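Local coordinates for chitinase (Thermococcus chitonophagus, PDB 5XSW), which probably hydrolyses internal linkages of chitin as an endochitinase, this chain being a beta-stranded domain followed by a helical one from a longer protein, at residues 184-189 with 399-404; 288-293 with 406-411. All coordinates share one frame; numbering follows the deposited sequence.

Interaction 1 (184-189 with 399-404)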
ATOM      1  N   PRO A 184      16.511 -22.488   3.345  1.00 28.23           N
ATOM      2  CA  PRO A 184      17.296 -22.070   4.532  1.00 28.31           C
ATOM      3  C   PRO A 184      16.967 -22.800   5.836  1.00 28.74           C
ATOM      4  O   PRO A 184      17.862 -23.050   6.623  1.00 27.04           O
ATOM      5  CB  PRO A 184      16.929 -20.566   4.680  1.00 26.60           C
ATOM      6  CG  PRO A 184      16.675 -20.132   3.226  1.00 27.98           C
ATOM      7  CD  PRO A 184      15.934 -21.330   2.622  1.00 24.70           C
ATOM      8  N   ASN A 185      15.694 -23.109   6.088  1.00 25.15           N
ATOM      9  CA  ASN A 185      15.367 -23.899   7.284  1.00 27.49           C
ATOM     10  C   ASN A 185      13.983 -24.481   7.140  1.00 31.95           C
ATOM     11  O   ASN A 185      13.253 -24.153   6.194  1.00 22.42           O
ATOM     12  CB  ASN A 185      15.446 -23.059   8.567  1.00 24.40           C
ATOM     13  CG  ASN A 185      14.477 -21.866   8.551  1.00 24.63           C
ATOM     14  OD1 ASN A 185      13.273 -22.041   8.611  1.00 25.72           O
ATOM     15  ND2 ASN A 185      15.021 -20.629   8.597  1.00 23.60           N
ATOM     16  N   LYS A 186      13.623 -25.345   8.080  1.00 26.29           N
ATOM     17  CA  LYS A 186      12.418 -26.138   7.932  1.00 23.28           C
ATOM     18  C   LYS A 186      11.211 -25.314   8.268  1.00 24.90           C
ATOM     19  O   LYS A 186      10.096 -25.701   7.903  1.00 24.28           O
ATOM     20  CB  LYS A 186      12.509 -27.377   8.862  1.00 26.77           C
ATOM     21  CG  LYS A 186      12.536 -26.960  10.342  1.00 23.89           C
ATOM     22  CD  LYS A 186      12.611 -28.219  11.265  1.00 31.37           C
ATOM     23  CE  LYS A 186      13.937 -28.928  11.239  1.00 42.29           C
ATOM     24  NZ  LYS A 186      14.014 -29.798  12.479  1.00 50.33           N
ATOM     25  N   TYR A 187      11.375 -24.218   9.034  1.00 21.17           N
ATOM     26  CA  TYR A 187      10.186 -23.429   9.375  1.00 21.82           C
ATOM     27  C   TYR A 187       9.722 -22.675   8.122  1.00 23.24           C
ATOM     28  O   TYR A 187       8.534 -22.564   7.835  1.00 20.13           O
ATOM     29  CB  TYR A 187      10.456 -22.461  10.551  1.00 22.41           C
ATOM     30  CG  TYR A 187      10.987 -23.250  11.716  1.00 27.27           C
ATOM     31  CD1 TYR A 187      10.195 -24.214  12.328  1.00 26.83           C
ATOM     32  CD2 TYR A 187      12.306 -23.094  12.155  1.00 27.57           C
ATOM     33  CE1 TYR A 187      10.706 -24.999  13.377  1.00 27.64           C
ATOM     34  CE2 TYR A 187      12.817 -23.879  13.183  1.00 38.64           C
ATOM     35  CZ  TYR A 187      12.000 -24.814  13.801  1.00 30.11           C
ATOM     36  OH  TYR A 187      12.508 -25.601  14.816  1.00 38.99           O
ATOM     37  N   PHE A 188      10.694 -22.167   7.394  1.00 21.61           N
ATOM     38  CA  PHE A 188      10.440 -21.589   6.071  1.00 24.00           C
ATOM     39  C   PHE A 188       9.785 -22.634   5.151  1.00 24.26           C
ATOM     40  O   PHE A 188       8.807 -22.333   4.422  1.00 21.55           O
ATOM     41  CB  PHE A 188      11.766 -21.102   5.439  1.00 18.85           C
ATOM     42  CG  PHE A 188      11.590 -20.588   4.002  1.00 20.89           C
ATOM     43  CD1 PHE A 188      10.848 -19.431   3.753  1.00 21.75           C
ATOM     44  CD2 PHE A 188      12.170 -21.245   2.940  1.00 21.43           C
ATOM     45  CE1 PHE A 188      10.688 -18.937   2.391  1.00 19.83           C
ATOM     46  CE2 PHE A 188      11.994 -20.788   1.603  1.00 22.22           C
ATOM     47  CZ  PHE A 188      11.256 -19.615   1.368  1.00 20.33           C
ATOM     48  N   ALA A 189      10.322 -23.859   5.170  1.00 21.61           N
ATOM     49  CA  ALA A 189       9.726 -24.926   4.320  1.00 24.64           C
ATOM     50  C   ALA A 189       8.258 -25.156   4.725  1.00 24.91           C
ATOM     51  O   ALA A 189       7.354 -25.311   3.872  1.00 23.82           O
ATOM     52  CB  ALA A 189      10.544 -26.257   4.435  1.00 20.24           C
ATOM     53  N   TRP A 399       7.631 -33.009  17.135  1.00 29.61           N
ATOM     54  CA  TRP A 399       6.389 -32.437  17.637  1.00 29.27           C
ATOM     55  C   TRP A 399       6.581 -30.949  17.994  1.00 31.16           C
ATOM     56  O   TRP A 399       5.712 -30.123  17.721  1.00 31.71           O
ATOM     57  CB  TRP A 399       5.809 -33.186  18.884  1.00 29.53           C
ATOM     58  CG  TRP A 399       4.613 -32.404  19.392  1.00 28.43           C
ATOM     59  CD1 TRP A 399       4.471 -31.764  20.610  1.00 30.18           C
ATOM     60  CD2 TRP A 399       3.427 -32.097  18.641  1.00 32.31           C
ATOM     61  NE1 TRP A 399       3.255 -31.101  20.655  1.00 32.07           N
ATOM     62  CE2 TRP A 399       2.601 -31.307  19.461  1.00 32.36           C
ATOM     63  CE3 TRP A 399       2.978 -32.444  17.360  1.00 30.46           C
ATOM     64  CZ2 TRP A 399       1.386 -30.850  19.041  1.00 36.19           C
ATOM     65  CZ3 TRP A 399       1.782 -31.976  16.941  1.00 32.75           C
ATOM     66  CH2 TRP A 399       0.984 -31.194  17.771  1.00 33.70           C
ATOM     67  N   ASP A 400       7.688 -30.617  18.657  1.00 30.05           N
ATOM     68  CA  ASP A 400       7.992 -29.225  18.987  1.00 31.46           C
ATOM     69  C   ASP A 400       7.976 -28.312  17.713  1.00 26.55           C
ATOM     70  O   ASP A 400       7.488 -27.203  17.777  1.00 29.43           O
ATOM     71  CB  ASP A 400       9.360 -29.120  19.662  1.00 29.56           C
ATOM     72  CG  ASP A 400       9.314 -29.539  21.162  1.00 40.82           C
ATOM     73  OD1 ASP A 400       8.216 -29.696  21.724  1.00 37.49           O
ATOM     74  OD2 ASP A 400      10.369 -29.641  21.777  1.00 39.18           O
ATOM     75  N   ASP A 401       8.530 -28.804  16.616  1.00 24.24           N
ATOM     76  CA  ASP A 401       8.482 -28.073  15.318  1.00 28.76           C
ATOM     77  C   ASP A 401       7.054 -27.756  14.873  1.00 30.36           C
ATOM     78  O   ASP A 401       6.752 -26.623  14.445  1.00 31.49           O
ATOM     79  CB  ASP A 401       9.143 -28.895  14.211  1.00 24.88           C
ATOM     80  CG  ASP A 401      10.629 -29.073  14.407  1.00 28.60           C
ATOM     81  OD1 ASP A 401      11.262 -28.257  15.124  1.00 31.89           O
ATOM     82  OD2 ASP A 401      11.167 -30.023  13.828  1.00 26.84           O
ATOM     83  N   ILE A 402       6.176 -28.768  14.952  1.00 30.33           N
ATOM     84  CA  ILE A 402       4.786 -28.650  14.508  1.00 29.08           C
ATOM     85  C   ILE A 402       4.023 -27.714  15.419  1.00 31.82           C
ATOM     86  O   ILE A 402       3.275 -26.833  14.982  1.00 26.89           O
ATOM     87  CB  ILE A 402       4.066 -30.045  14.485  1.00 32.71           C
ATOM     88  CG1 ILE A 402       4.807 -31.025  13.577  1.00 32.74           C
ATOM     89  CG2 ILE A 402       2.614 -29.914  14.052  1.00 27.27           C
ATOM     90  CD1 ILE A 402       4.862 -30.676  12.151  1.00 32.50           C
ATOM     91  N   GLU A 403       4.241 -27.889  16.718  1.00 32.69           N
ATOM     92  CA  GLU A 403       3.593 -27.044  17.687  1.00 27.45           C
ATOM     93  C   GLU A 403       3.965 -25.575  17.494  1.00 26.17           C
ATOM     94  O   GLU A 403       3.131 -24.666  17.613  1.00 29.06           O
ATOM     95  CB  GLU A 403       3.989 -27.517  19.113  1.00 30.61           C
ATOM     96  CG  GLU A 403       3.565 -26.523  20.172  1.00 34.36           C
ATOM     97  CD  GLU A 403       2.054 -26.479  20.404  1.00 49.24           C
ATOM     98  OE1 GLU A 403       1.395 -27.525  20.200  1.00 55.24           O
ATOM     99  OE2 GLU A 403       1.519 -25.401  20.796  1.00 52.70           O
ATOM    100  N   TYR A 404       5.251 -25.356  17.297  1.00 24.07           N
ATOM    101  CA  TYR A 404       5.777 -24.007  17.086  1.00 28.57           C
ATOM    102  C   TYR A 404       5.122 -23.385  15.829  1.00 26.53           C
ATOM    103  O   TYR A 404       4.579 -22.265  15.832  1.00 26.06           O
ATOM    104  CB  TYR A 404       7.307 -24.098  16.929  1.00 27.65           C
ATOM    105  CG  TYR A 404       7.895 -22.789  16.439  1.00 33.61           C
ATOM    106  CD1 TYR A 404       7.737 -21.608  17.165  1.00 28.97           C
ATOM    107  CD2 TYR A 404       8.582 -22.738  15.237  1.00 31.96           C
ATOM    108  CE1 TYR A 404       8.269 -20.399  16.680  1.00 34.44           C
ATOM    109  CE2 TYR A 404       9.116 -21.562  14.768  1.00 30.91           C
ATOM    110  CZ  TYR A 404       8.958 -20.404  15.484  1.00 28.73           C
ATOM    111  OH  TYR A 404       9.506 -19.252  14.934  1.00 36.21           O
TER
HETATM  112  O   HOH W   1      13.989 -28.760  15.206  1.00 50.44           O

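Interaction 2 (288-293 with 406-411)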
ATOM      1  N   ALA A 288       9.363 -14.559  11.016  1.00 22.28           N
ATOM      2  CA  ALA A 288       9.161 -14.124   9.607  1.00 23.18           C
ATOM      3  C   ALA A 288       9.575 -15.242   8.618  1.00 23.00           C
ATOM      4  O   ALA A 288       9.227 -15.195   7.451  1.00 21.25           O
ATOM      5  CB  ALA A 288       9.959 -12.796   9.346  1.00 23.04           C
ATOM      6  N   TRP A 289      10.337 -16.244   9.060  1.00 21.01           N
ATOM      7  CA  TRP A 289      10.619 -17.373   8.159  1.00 21.28           C
ATOM      8  C   TRP A 289       9.293 -18.096   7.803  1.00 22.03           C
ATOM      9  O   TRP A 289       9.142 -18.665   6.743  1.00 21.31           O
ATOM     10  CB  TRP A 289      11.577 -18.364   8.802  1.00 20.27           C
ATOM     11  CG  TRP A 289      13.051 -17.866   8.761  1.00 22.99           C
ATOM     12  CD1 TRP A 289      13.862 -17.578   9.855  1.00 20.99           C
ATOM     13  CD2 TRP A 289      13.816 -17.629   7.609  1.00 20.97           C
ATOM     14  NE1 TRP A 289      15.100 -17.153   9.398  1.00 21.97           N
ATOM     15  CE2 TRP A 289      15.107 -17.220   8.026  1.00 19.10           C
ATOM     16  CE3 TRP A 289      13.552 -17.744   6.218  1.00 19.81           C
ATOM     17  CZ2 TRP A 289      16.124 -16.908   7.121  1.00 21.51           C
ATOM     18  CZ3 TRP A 289      14.588 -17.451   5.308  1.00 21.25           C
ATOM     19  CH2 TRP A 289      15.860 -17.037   5.767  1.00 23.57           C
ATOM     20  N   ILE A 290       8.343 -18.058   8.709  1.00 22.49           N
ATOM     21  CA  ILE A 290       7.058 -18.684   8.458  1.00 25.03           C
ATOM     22  C   ILE A 290       6.089 -17.702   7.808  1.00 22.46           C
ATOM     23  O   ILE A 290       5.423 -18.029   6.818  1.00 21.71           O
ATOM     24  CB  ILE A 290       6.450 -19.202   9.784  1.00 22.99           C
ATOM     25  CG1 ILE A 290       7.287 -20.356  10.325  1.00 24.47           C
ATOM     26  CG2 ILE A 290       4.976 -19.571   9.599  1.00 23.30           C
ATOM     27  CD1 ILE A 290       6.910 -20.764  11.858  1.00 24.25           C
ATOM     28  N   THR A 291       5.969 -16.495   8.364  1.00 19.58           N
ATOM     29  CA  THR A 291       4.973 -15.576   7.836  1.00 20.92           C
ATOM     30  C   THR A 291       5.318 -15.041   6.439  1.00 20.53           C
ATOM     31  O   THR A 291       4.394 -14.792   5.657  1.00 20.71           O
ATOM     32  CB  THR A 291       4.716 -14.351   8.770  1.00 23.47           C
ATOM     33  OG1 THR A 291       5.951 -13.681   9.088  1.00 22.65           O
ATOM     34  CG2 THR A 291       4.040 -14.819  10.075  1.00 26.33           C
ATOM     35  N   SER A 292       6.598 -14.894   6.103  1.00 21.28           N
ATOM     36  CA  SER A 292       6.905 -14.153   4.877  1.00 20.57           C
ATOM     37  C   SER A 292       6.508 -14.928   3.575  1.00 18.84           C
ATOM     38  O   SER A 292       6.004 -14.313   2.658  1.00 18.97           O
ATOM     39  CB  SER A 292       8.382 -13.720   4.799  1.00 18.35           C
ATOM     40  OG  SER A 292       9.356 -14.751   4.728  1.00 22.18           O
ATOM     41  N   PRO A 293       6.720 -16.256   3.506  1.00 22.08           N
ATOM     42  CA  PRO A 293       6.203 -16.905   2.282  1.00 20.14           C
ATOM     43  C   PRO A 293       4.669 -16.896   2.183  1.00 18.72           C
ATOM     44  O   PRO A 293       4.130 -16.802   1.076  1.00 22.89           O
ATOM     45  CB  PRO A 293       6.781 -18.355   2.376  1.00 20.58           C
ATOM     46  CG  PRO A 293       7.040 -18.539   3.896  1.00 21.76           C
ATOM     47  CD  PRO A 293       7.570 -17.166   4.292  1.00 20.17           C
ATOM     48  N   PHE A 406       2.266 -24.041  14.384  1.00 28.19           N
ATOM     49  CA  PHE A 406       0.884 -23.611  14.525  1.00 27.40           C
ATOM     50  C   PHE A 406       0.661 -22.477  15.538  1.00 27.59           C
ATOM     51  O   PHE A 406      -0.249 -21.702  15.353  1.00 28.75           O
ATOM     52  CB  PHE A 406      -0.042 -24.798  14.875  1.00 31.00           C
ATOM     53  CG  PHE A 406      -0.306 -25.685  13.709  1.00 26.40           C
ATOM     54  CD1 PHE A 406      -1.229 -25.314  12.747  1.00 29.56           C
ATOM     55  CD2 PHE A 406       0.412 -26.859  13.527  1.00 26.35           C
ATOM     56  CE1 PHE A 406      -1.474 -26.114  11.616  1.00 28.95           C
ATOM     57  CE2 PHE A 406       0.170 -27.667  12.384  1.00 27.70           C
ATOM     58  CZ  PHE A 406      -0.764 -27.277  11.427  1.00 27.99           C
ATOM     59  N   THR A 407       1.485 -22.391  16.590  1.00 27.81           N
ATOM     60  CA  THR A 407       1.504 -21.201  17.458  1.00 26.49           C
ATOM     61  C   THR A 407       1.752 -19.914  16.661  1.00 25.05           C
ATOM     62  O   THR A 407       1.069 -18.926  16.852  1.00 26.89           O
ATOM     63  CB  THR A 407       2.618 -21.340  18.542  1.00 32.20           C
ATOM     64  OG1 THR A 407       2.409 -22.563  19.256  1.00 34.52           O
ATOM     65  CG2 THR A 407       2.599 -20.205  19.524  1.00 32.49           C
ATOM     66  N   VAL A 408       2.755 -19.925  15.801  1.00 25.22           N
ATOM     67  CA  VAL A 408       3.019 -18.734  14.973  1.00 26.11           C
ATOM     68  C   VAL A 408       1.827 -18.463  14.054  1.00 24.93           C
ATOM     69  O   VAL A 408       1.326 -17.307  13.915  1.00 24.67           O
ATOM     70  CB  VAL A 408       4.310 -18.921  14.154  1.00 26.40           C
ATOM     71  CG1 VAL A 408       4.490 -17.676  13.201  1.00 24.83           C
ATOM     72  CG2 VAL A 408       5.548 -19.072  15.148  1.00 27.08           C
ATOM     73  N   VAL A 409       1.300 -19.518  13.430  1.00 27.76           N
ATOM     74  CA  VAL A 409       0.138 -19.275  12.564  1.00 25.49           C
ATOM     75  C   VAL A 409      -0.993 -18.617  13.369  1.00 26.35           C
ATOM     76  O   VAL A 409      -1.645 -17.663  12.940  1.00 28.96           O
ATOM     77  CB  VAL A 409      -0.351 -20.580  11.896  1.00 25.97           C
ATOM     78  CG1 VAL A 409      -1.680 -20.317  11.168  1.00 27.59           C
ATOM     79  CG2 VAL A 409       0.716 -21.036  10.865  1.00 25.62           C
ATOM     80  N   ARG A 410      -1.226 -19.126  14.566  1.00 28.69           N
ATOM     81  CA  ARG A 410      -2.305 -18.542  15.387  1.00 26.00           C
ATOM     82  C   ARG A 410      -2.025 -17.097  15.802  1.00 22.02           C
ATOM     83  O   ARG A 410      -2.957 -16.275  15.892  1.00 27.97           O
ATOM     84  CB  ARG A 410      -2.506 -19.373  16.660  1.00 32.37           C
ATOM     85  CG  ARG A 410      -3.793 -19.017  17.404  1.00 37.58           C
ATOM     86  CD  ARG A 410      -4.072 -20.038  18.484  1.00 54.87           C
ATOM     87  NE  ARG A 410      -5.338 -19.774  19.172  1.00 65.08           N
ATOM     88  CZ  ARG A 410      -5.664 -20.300  20.354  1.00 60.65           C
ATOM     89  NH1 ARG A 410      -4.819 -21.128  20.973  1.00 54.65           N
ATOM     90  NH2 ARG A 410      -6.834 -19.999  20.915  1.00 65.26           N
ATOM     91  N   GLN A 411      -0.764 -16.788  16.086  1.00 29.23           N
ATOM     92  CA  GLN A 411      -0.380 -15.412  16.440  1.00 28.83           C
ATOM     93  C   GLN A 411      -0.469 -14.438  15.279  1.00 31.09           C
ATOM     94  O   GLN A 411      -0.777 -13.248  15.458  1.00 28.01           O
ATOM     95  CB  GLN A 411       1.060 -15.360  16.947  1.00 32.05           C
ATOM     96  CG  GLN A 411       1.283 -16.046  18.314  1.00 43.96           C
ATOM     97  CD  GLN A 411       2.792 -16.211  18.668  1.00 44.97           C
ATOM     98  OE1 GLN A 411       3.685 -15.766  17.922  1.00 53.64           O
ATOM     99  NE2 GLN A 411       3.062 -16.852  19.805  1.00 53.07           N
TER

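Interaction 1 (184-189 with 399-404)
Where helices 186-199 and 399-412 begin, Lys186 and Tyr187 of the first meet Asp401 and Tyr404 of the second in a joint that is part polar, part aromatic. The start of helix 186-199 is N-capped by Asn185, whose OD1 accepts from Phe188 N at 2.9 Å and weakly from Tyr187 N. In the first turn, Tyr187 sends its OH to Asp401 OD1, 2.9 Å away, approaching from above the carboxylate plane, 42° out of it. The other oxygen, Asp401 OD2, is met on its syn side by Lys186 NZ at 3.2 Å, a salt bridge. A water links the same pair a second time, accepting from Lys186 NZ and donating to Asp401 OD1 over 2.8 Å. Lys186 NZ is also bonded to Asn396 O, and Thr398 N donates to Asp401 OD2, tying the carboxylate to the start of its own helix. A glycerol O1 bonds both Tyr187 OH and Asp401 OD1. With chi1 at 64°, Lys186 folds back so that its CG lies 3.9 Å over the centre of the Tyr187 ring. Tyr404 covers the opposite face, its edge turned onto the ring in a T-shaped pair with planes at 86° and CD2 3.6 Å from Tyr187 CE1. An alanine in place of Asp401 would probably leave Lys186 NZ without its countercharge here and deprive Tyr187 OH of its protein acceptor, letting the phenol end move more easily. The ring is thus held on both faces and at its hydroxyl, while the single carboxylate answers a lysine, a phenol and a backbone N-H; the nearby positive charge would be expected to favour its ionised form.

Interaction 2 (288-293 with 406-411)
Ile290 turns its CG1 branch beside its backbone N (chi1 -67°) and keeps the chain extended beyond it (chi2 168°), which carries CD1 out to Val408. Val408 answers with chi1 at 175°, a setting that leaves both methyls facing helix 288-311. The two residues meet tip to tip, and the interface is wholly apolar. Ile290 CD1 lies against the fork of the valine, 3.9 Å from Val408 CB and equally close to Val408 CG2. The other isoleucine branch adds a looser touch, with CG2 4.1 Å from Val408 CG1. One residue further on, the methyl CG2 of Thr291 flanks the same valine branch, 4.3 Å from Val408 CG1. The hydroxyl of that threonine is used elsewhere: OG1 is hydrogen-bonded to Tyr277 O, so the polar end of this buried side chain is satisfied while its methyl serves the apolar contact. The backbones keep a moderate distance, Ile290 CA and Val408 CA being 7.7 Å apart, and the side chains bridge that interval.

Behind the contact, Ser292 folds onto its own helix and gives OG to Ala288 O at 2.8 Å, an oxygen that also accepts from Ser292 N. This doubled grip comes just before Pro293, where the helix is kinked because the proline nitrogen makes no bond to the preceding turn. Helix 186-199 packs beside the joint, with Tyr187 against Ile290 and Leu194 against Val409. The contact therefore joins the first turns of helix 288-311 to the second half of helix 399-412 inside the helical domain, by dispersion forces and the burial of branched aliphatic groups. All three touching residues are buried, and apolar contacts of this kind depend on close fit and not on the direction of a bond.

Overall arrangement
Along the chain the segments come in the order 184-189, 288-293, 399-404 and 406-411, so the two contacts cross. Interaction 1 closes a loop of 209 residues and interaction 2 one of 112; both end on helix 399-412, which receives helix 186-199 at its start and helix 288-311 farther along. Their centres lie about 10 Å apart, and they touch directly: Ile290 CD1 is 3.7 Å from Tyr404 CE2, while Asn185 packs on Trp289. Three helices distant in sequence are thereby joined. The larger loop also contains most of the residues lining the bound glycan, among them Glu213, Trp215 and His374.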